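Local coordinates for hypothetical protein TM1553 (Thermotoga maritima, PDB 1VRM) that probably acts as an ApbE-type flavin transferase that moves FMN from FAD onto target proteins, at residues 51-55 against 169-173; 68-73 against 158-162; 75-81 against 150-156; 193-197 against 226-232; 259-265 against 282-287. One frame throughout, in Å; residues are numbered along the deposited sequence.

Interaction 1: residues 51-55 against 169-173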
# COMPACT_ATOMS: atom_id res chain seq x y z
N ASP A 51 -6.80 -8.12 -13.77
CA ASP A 51 -7.38 -7.17 -12.77
C ASP A 51 -6.30 -6.27 -12.16
O ASP A 51 -6.51 -5.07 -11.93
CB ASP A 51 -8.12 -7.93 -11.70
CG ASP A 51 -9.04 -7.05 -10.91
OD1 ASP A 51 -9.90 -6.43 -11.56
OD2 ASP A 51 -8.91 -7.00 -9.65
N MSE A 52 -5.14 -6.84 -11.87
CA MSE A 52 -4.04 -6.05 -11.29
C MSE A 52 -3.62 -4.94 -12.24
O MSE A 52 -3.39 -3.78 -11.82
CB MSE A 52 -2.85 -6.93 -10.91
CG MSE A 52 -3.18 -7.79 -9.77
SE MSE A 52 -1.59 -9.01 -9.48
CE MSE A 52 -1.33 -8.64 -7.52
N LYS A 53 -3.52 -5.27 -13.52
CA LYS A 53 -3.20 -4.27 -14.54
C LYS A 53 -4.32 -3.25 -14.69
O LYS A 53 -4.06 -2.04 -14.79
CB LYS A 53 -2.85 -4.92 -15.86
CG LYS A 53 -1.56 -5.73 -15.80
CD LYS A 53 -1.29 -6.44 -17.10
CE LYS A 53 0.11 -7.03 -17.09
NZ LYS A 53 1.11 -6.08 -16.54
N ARG A 54 -5.56 -3.70 -14.67
CA ARG A 54 -6.70 -2.81 -14.76
C ARG A 54 -6.66 -1.73 -13.65
O ARG A 54 -6.81 -0.55 -13.89
CB ARG A 54 -7.98 -3.61 -14.63
CG ARG A 54 -9.25 -2.78 -14.69
CD ARG A 54 -10.48 -3.61 -14.42
NE ARG A 54 -10.51 -4.05 -13.05
CZ ARG A 54 -10.93 -3.28 -12.05
NH1 ARG A 54 -11.38 -2.04 -12.31
NH2 ARG A 54 -10.91 -3.73 -10.82
N ILE A 55 -6.46 -2.18 -12.43
CA ILE A 55 -6.37 -1.31 -11.25
C ILE A 55 -5.16 -0.36 -11.40
O ILE A 55 -5.21 0.81 -11.04
CB ILE A 55 -6.27 -2.17 -9.95
CG1 ILE A 55 -7.59 -2.86 -9.75
CG2 ILE A 55 -5.74 -1.34 -8.79
CD1 ILE A 55 -7.51 -3.94 -8.74
N TYR A 169 -5.52 -3.26 -2.04
CA TYR A 169 -6.82 -3.39 -2.68
C TYR A 169 -6.79 -4.45 -3.81
O TYR A 169 -7.64 -5.33 -3.86
CB TYR A 169 -7.22 -2.03 -3.22
CG TYR A 169 -8.48 -2.09 -4.03
CD1 TYR A 169 -9.68 -2.40 -3.42
CD2 TYR A 169 -8.49 -1.89 -5.40
CE1 TYR A 169 -10.86 -2.49 -4.14
CE2 TYR A 169 -9.69 -2.00 -6.14
CZ TYR A 169 -10.85 -2.28 -5.51
OH TYR A 169 -12.06 -2.40 -6.19
N ALA A 170 -5.79 -4.31 -4.69
CA ALA A 170 -5.62 -5.25 -5.82
C ALA A 170 -5.42 -6.67 -5.28
O ALA A 170 -5.96 -7.66 -5.85
CB ALA A 170 -4.48 -4.85 -6.65
N LEU A 171 -4.65 -6.80 -4.20
CA LEU A 171 -4.39 -8.13 -3.65
C LEU A 171 -5.65 -8.76 -3.09
O LEU A 171 -5.85 -9.95 -3.21
CB LEU A 171 -3.30 -8.13 -2.59
CG LEU A 171 -1.92 -7.81 -3.20
CD1 LEU A 171 -0.92 -7.48 -2.09
CD2 LEU A 171 -1.40 -8.92 -4.05
N ASP A 172 -6.44 -7.97 -2.38
CA ASP A 172 -7.71 -8.47 -1.87
C ASP A 172 -8.64 -8.88 -3.04
O ASP A 172 -9.26 -9.93 -2.98
CB ASP A 172 -8.37 -7.45 -0.96
CG ASP A 172 -7.65 -7.32 0.37
OD1 ASP A 172 -6.94 -8.31 0.78
OD2 ASP A 172 -7.77 -6.23 1.01
N ARG A 173 -8.71 -8.06 -4.08
CA ARG A 173 -9.48 -8.42 -5.28
C ARG A 173 -8.96 -9.71 -5.92
O ARG A 173 -9.74 -10.57 -6.35
CB ARG A 173 -9.47 -7.31 -6.30
CG ARG A 173 -10.60 -6.35 -5.97
CD ARG A 173 -10.87 -5.41 -7.06
NE ARG A 173 -11.09 -6.08 -8.33
CZ ARG A 173 -12.26 -6.46 -8.81
NH1 ARG A 173 -13.38 -6.22 -8.13
NH2 ARG A 173 -12.31 -7.04 -10.01
O HOH W 1 -6.35 -7.61 -8.72
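Ile55 pushes CD1 into a shallow hollow formed by Tyr169, Ala170 and Arg173. The floor of this hollow is Ala170, where Ile55 CD1 lies 3.7 Å from Ala170 CA. Its walls are the Tyr169 ring, with Ile55 CD1 3.9 Å from CE2, and the methylene CD of Arg173. Ala170, with only a methyl, leaves room for Ile55 CD1 there. One turn back, Met52 stretches past Ala170 and bends at chi3 (128°). Its CE meets Leu171 CD2 at 3.5 Å, tighter than usual for two carbons.

The third bump is polar. Asp51 sets its carboxylate between Arg54 of its own helix and Arg173 across the gap. Arg173 grips it side-on: NE to Asp51 OD2 is 2.7 Å, and NH2 to Asp51 OD1 is 2.9 Å. The NE bond is straight and comes from the syn side. The NH2 bond comes from above the carboxylate plane. Arg54 gives both NE and NH2 to Asp51 OD1, so that oxygen accepts three hydrogen bonds. The shared carboxylate probably offsets the closeness of the two guanidinium groups. A water joins Asp51 OD2 to Ala170 O.

Met52 and Leu171 also reach strand 186-191. The arrangement is a near-antiparallel helix pair, at 151° with axes 9.7 Å apart, laid against a sheet and clasped by a salt-bridge network.

Interaction 2: residues 68-73 against 158-162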
# COMPACT_ATOMS: atom_id res chain seq x y z
N VAL A 68 -8.52 8.57 -11.08
CA VAL A 68 -7.79 9.41 -10.14
C VAL A 68 -7.26 10.65 -10.88
O VAL A 68 -7.42 11.76 -10.38
CB VAL A 68 -6.63 8.66 -9.44
CG1 VAL A 68 -5.61 9.60 -8.76
CG2 VAL A 68 -7.23 7.66 -8.49
N LYS A 69 -6.61 10.45 -12.03
CA LYS A 69 -6.10 11.57 -12.82
C LYS A 69 -7.29 12.44 -13.22
O LYS A 69 -7.19 13.69 -13.15
CB LYS A 69 -5.33 11.11 -14.02
CG LYS A 69 -4.71 12.24 -14.82
CD LYS A 69 -3.66 11.71 -15.74
CE LYS A 69 -3.37 12.70 -16.85
NZ LYS A 69 -2.92 13.97 -16.29
N LYS A 70 -8.40 11.84 -13.61
CA LYS A 70 -9.60 12.63 -13.97
C LYS A 70 -10.03 13.54 -12.83
O LYS A 70 -10.22 14.73 -13.02
CB LYS A 70 -10.78 11.75 -14.37
CG LYS A 70 -12.05 12.49 -14.74
CD LYS A 70 -13.13 11.45 -15.03
CE LYS A 70 -14.49 12.03 -15.12
NZ LYS A 70 -15.37 10.97 -15.72
N ILE A 71 -10.11 13.01 -11.61
CA ILE A 71 -10.48 13.83 -10.48
C ILE A 71 -9.40 14.92 -10.25
O ILE A 71 -9.71 16.13 -10.14
CB ILE A 71 -10.63 13.00 -9.18
CG1 ILE A 71 -11.83 12.05 -9.28
CG2 ILE A 71 -10.76 13.96 -7.96
CD1 ILE A 71 -11.78 10.88 -8.31
N ASN A 72 -8.14 14.52 -10.24
CA ASN A 72 -7.01 15.46 -10.00
C ASN A 72 -6.93 16.60 -10.99
O ASN A 72 -6.45 17.70 -10.66
CB ASN A 72 -5.69 14.73 -9.91
CG ASN A 72 -5.58 13.87 -8.64
OD1 ASN A 72 -6.33 14.07 -7.67
ND2 ASN A 72 -4.60 12.97 -8.64
N ASP A 73 -7.32 16.28 -12.22
CA ASP A 73 -7.27 17.24 -13.32
C ASP A 73 -8.56 18.08 -13.42
O ASP A 73 -8.67 18.91 -14.32
CB ASP A 73 -7.01 16.51 -14.63
CG ASP A 73 -5.55 16.03 -14.78
OD1 ASP A 73 -4.69 16.46 -13.97
OD2 ASP A 73 -5.33 15.28 -15.75
N VAL A 158 -5.97 20.02 -3.77
CA VAL A 158 -5.37 18.73 -3.40
C VAL A 158 -5.44 17.76 -4.58
O VAL A 158 -6.32 17.86 -5.45
CB VAL A 158 -5.93 18.07 -2.14
CG1 VAL A 158 -5.85 18.93 -0.92
CG2 VAL A 158 -7.32 17.59 -2.37
N LYS A 159 -4.52 16.81 -4.58
CA LYS A 159 -4.52 15.73 -5.51
C LYS A 159 -4.41 14.40 -4.74
O LYS A 159 -3.65 14.27 -3.79
CB LYS A 159 -3.39 15.83 -6.50
CG LYS A 159 -3.55 17.04 -7.47
CD LYS A 159 -2.54 16.96 -8.57
CE LYS A 159 -2.81 17.89 -9.77
NZ LYS A 159 -1.82 17.72 -10.93
N ILE A 160 -5.19 13.44 -5.19
CA ILE A 160 -5.28 12.10 -4.57
C ILE A 160 -4.20 11.23 -5.18
O ILE A 160 -4.00 11.22 -6.41
CB ILE A 160 -6.66 11.49 -4.88
CG1 ILE A 160 -7.77 12.32 -4.17
CG2 ILE A 160 -6.69 10.04 -4.56
CD1 ILE A 160 -9.18 12.04 -4.62
N ASP A 161 -3.50 10.47 -4.36
CA ASP A 161 -2.59 9.43 -4.82
C ASP A 161 -2.90 8.19 -3.97
O ASP A 161 -2.87 8.27 -2.74
CB ASP A 161 -1.10 9.77 -4.68
CG ASP A 161 -0.22 8.60 -5.22
OD1 ASP A 161 0.05 8.54 -6.45
OD2 ASP A 161 0.14 7.71 -4.43
N LEU A 162 -3.20 7.08 -4.64
CA LEU A 162 -3.64 5.83 -3.96
C LEU A 162 -2.52 4.80 -3.86
O LEU A 162 -2.78 3.63 -3.53
CB LEU A 162 -4.87 5.23 -4.68
CG LEU A 162 -6.14 6.09 -4.64
CD1 LEU A 162 -7.36 5.47 -5.25
CD2 LEU A 162 -6.49 6.49 -3.19
O HOH W 2 -6.54 19.11 -7.94
O HOH W 3 -2.74 15.30 -12.35
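The end of helix 67-72 meets the extended, irregular chain 158-162 at Asn72 and Lys159, whose CA atoms are 5.1 Å apart. Asn72 carries the contact. Its amide reads both polar backbone groups of Ile160, much as a neighbouring strand would. Ile160 N gives its hydrogen to Asn72 OD1 at 2.8 Å, arriving 27° out of the carbonyl plane. Asn72 ND2 gives one to Ile160 O at 2.9 Å, nearly straight (173°), within the amide plane and on a lone pair of the carbonyl. With CG anti to the carbonyl carbon (chi1 -69°), the amide faces the loop.

The Lys159 chain crosses that of Asn72 at a slant, its CB 3.6 Å from Asn72 CG. Its extended chain carries NZ on to a salt bridge with Glu112. A water links that NZ to Asp73 OD1.

On the other flank, Val68 CG1 touches Ile160 O. Val68 CG2 touches Leu162 CD1 at 3.9 Å. Ile71 CG2 meets Ile160 CD1, beside Val154 of the adjoining strand. A further water spans Asn72 O and Val158 O.

The two bonds use opposite ends of one amide, so they fix its rotation: a flipped amide would face a donor with its NH2 and an acceptor with its oxygen. The buried polar groups of Asn72 and Ile160 thus satisfy one another beside the apolar side chains of Val68, Ile71 and Leu162.

Interaction 3: residues 75-81 against 150-156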
# COMPACT_ATOMS: atom_id res chain seq x y z
N PRO A 75 -10.14 20.09 -10.57
CA PRO A 75 -10.33 20.69 -9.25
C PRO A 75 -11.58 21.56 -9.24
O PRO A 75 -12.04 22.02 -10.31
CB PRO A 75 -9.09 21.58 -9.08
CG PRO A 75 -8.72 21.94 -10.45
CD PRO A 75 -8.99 20.69 -11.26
N ASN A 76 -12.15 21.77 -8.07
CA ASN A 76 -13.26 22.71 -7.90
C ASN A 76 -14.40 22.37 -8.87
O ASN A 76 -14.99 23.25 -9.53
CB ASN A 76 -12.78 24.15 -8.04
CG ASN A 76 -11.66 24.43 -7.10
OD1 ASN A 76 -11.71 23.97 -5.93
ND2 ASN A 76 -10.68 25.23 -7.52
N GLU A 77 -14.71 21.07 -8.91
CA GLU A 77 -15.78 20.54 -9.76
C GLU A 77 -16.28 19.25 -9.12
O GLU A 77 -15.49 18.47 -8.59
CB GLU A 77 -15.23 20.27 -11.15
CG GLU A 77 -16.28 19.82 -12.09
CD GLU A 77 -15.84 19.81 -13.54
OE1 GLU A 77 -14.75 20.34 -13.90
OE2 GLU A 77 -16.61 19.24 -14.36
N TRP A 78 -17.59 19.07 -9.12
CA TRP A 78 -18.16 17.80 -8.63
C TRP A 78 -18.07 16.78 -9.74
O TRP A 78 -18.71 16.92 -10.81
CB TRP A 78 -19.60 17.96 -8.11
CG TRP A 78 -19.67 18.66 -6.82
CD1 TRP A 78 -19.92 19.96 -6.63
CD2 TRP A 78 -19.44 18.10 -5.54
NE1 TRP A 78 -19.88 20.27 -5.29
CE2 TRP A 78 -19.56 19.14 -4.60
CE3 TRP A 78 -19.12 16.82 -5.09
CZ2 TRP A 78 -19.43 18.93 -3.24
CZ3 TRP A 78 -18.95 16.64 -3.73
CH2 TRP A 78 -19.15 17.67 -2.84
N VAL A 79 -17.23 15.78 -9.52
CA VAL A 79 -16.91 14.80 -10.55
C VAL A 79 -17.65 13.47 -10.31
O VAL A 79 -17.49 12.86 -9.28
CB VAL A 79 -15.35 14.51 -10.59
CG1 VAL A 79 -14.99 13.49 -11.65
CG2 VAL A 79 -14.55 15.77 -10.85
N GLU A 80 -18.45 13.07 -11.29
CA GLU A 80 -19.16 11.79 -11.22
C GLU A 80 -18.16 10.67 -11.39
O GLU A 80 -17.30 10.69 -12.28
CB GLU A 80 -20.23 11.69 -12.28
CG GLU A 80 -21.37 12.64 -12.00
CD GLU A 80 -22.32 12.83 -13.19
OE1 GLU A 80 -22.40 11.93 -14.07
OE2 GLU A 80 -22.98 13.89 -13.23
N VAL A 81 -18.25 9.72 -10.48
CA VAL A 81 -17.43 8.52 -10.56
C VAL A 81 -18.26 7.25 -10.37
O VAL A 81 -19.41 7.28 -9.90
CB VAL A 81 -16.29 8.55 -9.51
CG1 VAL A 81 -15.42 9.82 -9.71
CG2 VAL A 81 -16.83 8.49 -8.10
N MSE A 150 -23.06 10.17 -6.15
CA MSE A 150 -21.76 9.53 -6.30
C MSE A 150 -20.78 10.41 -7.05
O MSE A 150 -20.25 10.07 -8.14
CB MSE A 150 -21.91 8.21 -7.00
CG MSE A 150 -20.74 7.33 -6.88
SE MSE A 150 -21.41 5.48 -7.01
CE MSE A 150 -21.65 5.09 -5.06
N ARG A 151 -20.53 11.57 -6.46
CA ARG A 151 -19.58 12.52 -6.98
C ARG A 151 -18.55 12.81 -5.91
O ARG A 151 -18.85 12.74 -4.71
CB ARG A 151 -20.25 13.82 -7.42
CG ARG A 151 -21.34 13.67 -8.48
CD ARG A 151 -21.88 15.01 -9.00
NE ARG A 151 -22.60 15.65 -7.94
CZ ARG A 151 -23.29 16.79 -8.06
NH1 ARG A 151 -23.29 17.45 -9.21
NH2 ARG A 151 -23.96 17.24 -7.02
N VAL A 152 -17.36 13.19 -6.37
CA VAL A 152 -16.22 13.57 -5.51
C VAL A 152 -15.77 14.97 -5.95
O VAL A 152 -15.83 15.31 -7.15
CB VAL A 152 -15.06 12.56 -5.67
CG1 VAL A 152 -13.76 13.02 -4.94
CG2 VAL A 152 -15.53 11.24 -5.11
N MSE A 153 -15.34 15.77 -4.99
CA MSE A 153 -14.71 17.05 -5.31
C MSE A 153 -13.46 17.15 -4.50
O MSE A 153 -13.45 16.78 -3.33
CB MSE A 153 -15.63 18.25 -5.03
CG MSE A 153 -14.84 19.55 -5.24
SE MSE A 153 -16.05 21.05 -5.36
CE MSE A 153 -16.59 21.06 -3.53
N VAL A 154 -12.42 17.71 -5.13
CA VAL A 154 -11.17 18.04 -4.42
C VAL A 154 -11.06 19.55 -4.32
O VAL A 154 -11.11 20.23 -5.34
CB VAL A 154 -9.90 17.45 -5.04
CG1 VAL A 154 -9.85 15.96 -4.76
CG2 VAL A 154 -9.75 17.74 -6.55
N LYS A 155 -11.00 20.06 -3.07
CA LYS A 155 -10.80 21.47 -2.84
C LYS A 155 -9.36 21.79 -2.41
O LYS A 155 -8.54 20.90 -2.11
CB LYS A 155 -11.77 22.03 -1.82
CG LYS A 155 -11.73 21.45 -0.52
CD LYS A 155 -12.70 22.17 0.43
CE LYS A 155 -12.44 21.74 1.86
NZ LYS A 155 -13.17 22.61 2.84
N ASN A 156 -9.05 23.09 -2.43
CA ASN A 156 -7.75 23.60 -2.03
C ASN A 156 -6.61 23.01 -2.84
O ASN A 156 -5.45 23.01 -2.40
CB ASN A 156 -7.52 23.38 -0.53
CG ASN A 156 -8.41 24.27 0.30
OD1 ASN A 156 -8.56 25.45 -0.01
ND2 ASN A 156 -9.05 23.71 1.30
O HOH W 4 -9.22 22.22 -5.74
O HOH W 5 -10.96 25.00 -3.38
O HOH W 6 -12.99 18.49 -7.90
O HOH W 7 -21.81 17.00 -11.72
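Trp78 lays one face of its indole over Met153. Met153 CB stands 3.8 Å from the centroid of the six-membered ring, almost on its normal, a CH-pi contact. Met153 SE is 4.1 Å from the centroid of the five-membered ring, a Met-aromatic contact. The chain of Met153 starts with CG anti to the backbone N (chi1 173°) and then bends at chi3 (71°). This fold-back brings CE to 3.6 Å from Trp78 CZ2, so the side chain runs from the six-membered to the five-membered ring and curls back to the benzo edge. Replacing Trp78 by an alanine would probably leave Met153 without its aromatic cover and free to turn.

Arg151 lies on the other side of Trp78 along the strand. Its guanidinium offers a face to Trp78 CB, while NH2 continues to a salt bridge with Asp146. Its CG also packs on Glu80 CG at 3.7 Å. On the reverse of the sheet Val81 CG2 touches Val152 CG2, near Ile71 and Tyr86 of two helices.

The backbones supply the frame. Val79 and Val152 form a hydrogen-bonded pair, with Val79 N to Val152 O at 2.8 Å. Val81 N reaches Met150 O at 3.1 Å. Asn76 N to Val154 O is weak, and a water fills in between Glu77 O and Val154 N. This is the edge of a small three-stranded antiparallel sheet, where strand 79-80 borders the central strand 151-154.

Interaction 4: residues 193-197 against 226-232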
# COMPACT_ATOMS: atom_id res chain seq x y z
N GLY A 193 6.33 -7.16 -2.45
CA GLY A 193 6.54 -7.45 -0.98
C GLY A 193 5.31 -7.23 -0.03
O GLY A 193 5.41 -7.03 1.21
N ASP A 194 4.15 -7.13 -0.63
CA ASP A 194 2.86 -7.31 0.05
C ASP A 194 2.32 -8.66 -0.41
O ASP A 194 2.43 -9.00 -1.59
CB ASP A 194 1.88 -6.23 -0.31
CG ASP A 194 2.34 -4.81 0.15
OD1 ASP A 194 3.37 -4.72 0.86
OD2 ASP A 194 1.65 -3.83 -0.21
N VAL A 195 1.68 -9.42 0.47
CA VAL A 195 1.18 -10.74 0.14
C VAL A 195 -0.24 -10.94 0.69
O VAL A 195 -0.56 -10.52 1.83
CB VAL A 195 2.09 -11.82 0.77
CG1 VAL A 195 1.57 -13.21 0.45
CG2 VAL A 195 3.56 -11.71 0.26
N ARG A 196 -1.09 -11.53 -0.13
CA ARG A 196 -2.42 -11.99 0.30
C ARG A 196 -2.52 -13.51 0.06
O ARG A 196 -2.24 -13.98 -1.04
CB ARG A 196 -3.53 -11.27 -0.43
CG ARG A 196 -4.89 -11.61 0.02
CD ARG A 196 -5.18 -11.00 1.38
NE ARG A 196 -6.59 -10.92 1.66
CZ ARG A 196 -7.20 -11.79 2.39
NH1 ARG A 196 -6.54 -12.80 2.84
NH2 ARG A 196 -8.48 -11.69 2.58
N ILE A 197 -2.88 -14.26 1.10
CA ILE A 197 -3.04 -15.69 0.98
C ILE A 197 -4.41 -15.98 0.32
O ILE A 197 -5.46 -15.51 0.79
CB ILE A 197 -2.94 -16.40 2.32
CG1 ILE A 197 -1.64 -16.07 3.06
CG2 ILE A 197 -3.14 -17.90 2.19
CD1 ILE A 197 -0.41 -16.20 2.28
N LYS A 226 -1.54 -19.12 7.24
CA LYS A 226 -2.54 -19.93 6.51
C LYS A 226 -3.64 -19.08 5.88
O LYS A 226 -4.38 -19.59 5.07
CB LYS A 226 -3.18 -21.04 7.38
CG LYS A 226 -2.28 -22.22 7.76
CD LYS A 226 -3.06 -23.35 8.55
CE LYS A 226 -4.16 -24.02 7.69
NZ LYS A 226 -4.57 -25.42 8.25
N SER A 227 -3.73 -17.80 6.24
CA SER A 227 -4.75 -16.89 5.78
C SER A 227 -4.27 -15.47 6.03
O SER A 227 -3.23 -15.27 6.68
CB SER A 227 -6.07 -17.14 6.51
OG SER A 227 -6.01 -16.80 7.90
N GLY A 228 -5.01 -14.50 5.54
CA GLY A 228 -4.75 -13.10 5.82
C GLY A 228 -3.72 -12.51 4.89
O GLY A 228 -3.56 -12.94 3.73
N ALA A 229 -3.02 -11.49 5.39
CA ALA A 229 -2.13 -10.77 4.55
C ALA A 229 -0.98 -10.17 5.34
O ALA A 229 -1.04 -10.02 6.55
CB ALA A 229 -2.93 -9.58 3.85
N VAL A 230 0.09 -9.85 4.61
CA VAL A 230 1.22 -9.15 5.20
C VAL A 230 1.64 -8.06 4.21
O VAL A 230 1.63 -8.27 3.00
CB VAL A 230 2.37 -10.09 5.60
CG1 VAL A 230 2.95 -10.90 4.44
CG2 VAL A 230 3.47 -9.29 6.29
N ALA A 231 2.01 -6.90 4.73
CA ALA A 231 2.46 -5.79 3.87
C ALA A 231 3.64 -5.11 4.58
O ALA A 231 3.60 -4.93 5.80
CB ALA A 231 1.33 -4.80 3.62
N THR A 232 4.60 -4.62 3.81
CA THR A 232 5.74 -3.93 4.33
C THR A 232 5.88 -2.57 3.64
O THR A 232 5.74 -2.47 2.40
CB THR A 232 7.01 -4.81 4.16
OG1 THR A 232 6.88 -5.99 4.97
CG2 THR A 232 8.27 -4.04 4.59
O HOH W 8 5.82 -8.04 3.65
O HOH W 9 -6.46 -15.22 3.21
O HOH W 10 -8.24 -14.68 4.61
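Asp194 to Ile197 runs almost exactly antiparallel to Ala229 to Thr232, at 177° with the axes 4.7 Å apart. Val195 and Val230 form the hydrogen-bonded pair, with Val195 N to Val230 O at 2.8 Å and the return bond at 2.9 Å from Val230 N to Val195 O. Arg196 and Ala229 make the non-hydrogen-bonded pair. At one end Gly228 O accepts Ile197 N at 3.0 Å. The same oxygen takes Arg196 NH1 from above its carbonyl plane.

These are adjacent inner strands of the large antiparallel sheet, with strand 186-191 beyond the first and strand 262-269 beyond the second. Arg196, Ala229 and Ala231 point to the face packed by helices 166-181 and 272-296.

The Arg196 chain leaves with CG anti to the backbone N and bends at chi2 (72°), which sets CD 3.6 Å from Ala229 CB. Its NE forms a salt bridge with Asp172. On the reverse face Val195 CB meets Val230 CG1 at 3.9 Å. At the other end Asp194 OD1 takes Thr232 N at 3.2 Å, on the syn side and 33° out of the carboxylate plane. A water joins Thr232 OG1 to Gly193 O, and the same hydroxyl bonds to Thr266 OG1.

Interaction 5: residues 259-265 against 282-287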
# COMPACT_ATOMS: atom_id res chain seq x y z
N ALA A 259 9.40 10.59 5.78
CA ALA A 259 9.37 10.26 7.20
C ALA A 259 10.71 9.61 7.59
O ALA A 259 11.23 8.80 6.83
CB ALA A 259 8.22 9.30 7.45
N ARG A 260 11.27 9.99 8.75
CA ARG A 260 12.59 9.59 9.18
C ARG A 260 12.59 8.69 10.42
O ARG A 260 11.54 8.54 11.06
CB ARG A 260 13.46 10.82 9.45
CG ARG A 260 13.56 11.78 8.23
CD ARG A 260 14.16 11.08 7.04
NE ARG A 260 14.53 11.99 5.95
CZ ARG A 260 15.08 11.57 4.81
NH1 ARG A 260 15.30 10.28 4.62
NH2 ARG A 260 15.38 12.44 3.86
N GLY A 261 13.71 8.03 10.71
CA GLY A 261 13.81 7.28 11.94
C GLY A 261 13.44 5.82 11.83
O GLY A 261 13.63 5.06 12.78
N VAL A 262 13.00 5.40 10.65
CA VAL A 262 12.42 4.06 10.44
C VAL A 262 12.90 3.48 9.10
O VAL A 262 12.90 4.17 8.08
CB VAL A 262 10.86 4.11 10.43
CG1 VAL A 262 10.28 2.69 10.32
CG2 VAL A 262 10.33 4.80 11.65
N TRP A 263 13.34 2.23 9.09
CA TRP A 263 13.74 1.56 7.88
C TRP A 263 12.60 0.75 7.24
O TRP A 263 12.40 0.76 6.01
CB TRP A 263 14.97 0.70 8.08
CG TRP A 263 16.26 1.49 8.25
CD1 TRP A 263 16.47 2.81 7.98
CD2 TRP A 263 17.54 0.96 8.65
NE1 TRP A 263 17.80 3.14 8.23
CE2 TRP A 263 18.47 2.02 8.62
CE3 TRP A 263 17.98 -0.30 9.00
CZ2 TRP A 263 19.82 1.84 8.97
CZ3 TRP A 263 19.33 -0.47 9.34
CH2 TRP A 263 20.20 0.58 9.33
N SER A 264 11.85 0.04 8.08
CA SER A 264 10.66 -0.67 7.57
C SER A 264 9.63 -0.97 8.62
O SER A 264 9.93 -0.99 9.82
CB SER A 264 11.04 -1.94 6.85
OG SER A 264 11.57 -2.89 7.74
N VAL A 265 8.39 -1.13 8.17
CA VAL A 265 7.32 -1.58 9.05
C VAL A 265 6.56 -2.65 8.28
O VAL A 265 6.19 -2.43 7.13
CB VAL A 265 6.33 -0.45 9.39
CG1 VAL A 265 5.09 -1.00 10.12
CG2 VAL A 265 6.99 0.69 10.19
N GLY A 282 2.00 3.36 9.93
CA GLY A 282 2.97 2.95 10.98
C GLY A 282 4.37 3.43 10.69
O GLY A 282 5.12 3.83 11.60
N PHE A 283 4.77 3.39 9.43
CA PHE A 283 6.08 3.90 9.02
C PHE A 283 6.22 5.39 9.43
O PHE A 283 7.19 5.80 10.01
CB PHE A 283 6.27 3.77 7.54
CG PHE A 283 7.68 4.08 7.07
CD1 PHE A 283 8.05 5.41 6.88
CD2 PHE A 283 8.59 3.09 6.84
CE1 PHE A 283 9.33 5.73 6.43
CE2 PHE A 283 9.89 3.39 6.41
CZ PHE A 283 10.24 4.71 6.20
N VAL A 284 5.22 6.19 9.09
CA VAL A 284 5.21 7.59 9.41
C VAL A 284 5.17 7.84 10.92
O VAL A 284 5.79 8.76 11.40
CB VAL A 284 4.02 8.31 8.74
CG1 VAL A 284 3.84 9.73 9.29
CG2 VAL A 284 4.13 8.25 7.19
N MSE A 285 4.38 7.07 11.66
CA MSE A 285 4.21 7.32 13.08
C MSE A 285 5.36 6.78 13.94
O MSE A 285 5.57 7.26 15.05
CB MSE A 285 2.89 6.70 13.52
CG MSE A 285 1.72 7.45 12.96
SE MSE A 285 0.02 6.64 13.52
CE MSE A 285 0.05 7.51 15.43
N ALA A 286 6.03 5.75 13.46
CA ALA A 286 7.01 5.02 14.31
C ALA A 286 8.29 5.82 14.55
O ALA A 286 9.04 5.55 15.49
CB ALA A 286 7.34 3.68 13.74
N GLY A 287 8.58 6.79 13.69
CA GLY A 287 9.75 7.62 13.91
C GLY A 287 9.53 8.65 14.99
O GLY A 287 10.48 9.29 15.42
O HOH W 11 8.78 7.98 10.88
O HOH W 12 12.84 10.36 13.60
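Phe283 plugs helix 272-296 into the bend of segment 259-265, where Trp263 and Ser264 form a classic beta bulge opposite Val307. This is helix-on-sheet packing, and the tight part lies around the ring. Val262 CB stands over the ring centre at 4.2 Å, a CH-pi contact. With CG anti to the backbone N (chi1 -171°), the ring reaches out under Val262, with Ala259 beside CE1. That CE1 touches Ala259 CB at 3.9 Å, and Ala259 O and Trp263 O lie at the ring edge. Val265 CG2 presses on the helix backbone, 3.5 Å from Phe283 CA. A leucine in place of Phe283 would probably open a gap beneath Val262 and lose the edge contact with the carbonyls.

The other side is looser and wetter. Around exposed Gly287, waters stand between the helix and Arg260 O; the direct link is a CA-H...O contact of 3.5 Å from Gly287 CA to Arg260 O. Yet Val262 bridges both parts: its CG2 lies 3.8 Å from Ala286 CB and 3.3 Å from Gly287 N.

In the fold
From the N terminus, helix 41-58 opens the widest loop, which interaction 1 closes at helix 166-181. Interaction 2 is nested inside it, and interaction 3 inside interaction 2. These last two touch through Ile71, Ile160 and Val154, so helix 67-72 and the small sheet form one unit. The centre of interaction 3 lies about 24 Å from that of interaction 1. Interactions 4 and 5 follow in series and cross nothing. Interaction 4 joins neighbouring strands of the large sheet. It meets interaction 1 through the Asp172 and Arg196 salt bridge. Interaction 5 sets helix 272-296 against the next strand, touching interaction 4 at Thr232, Ser264 and Val265.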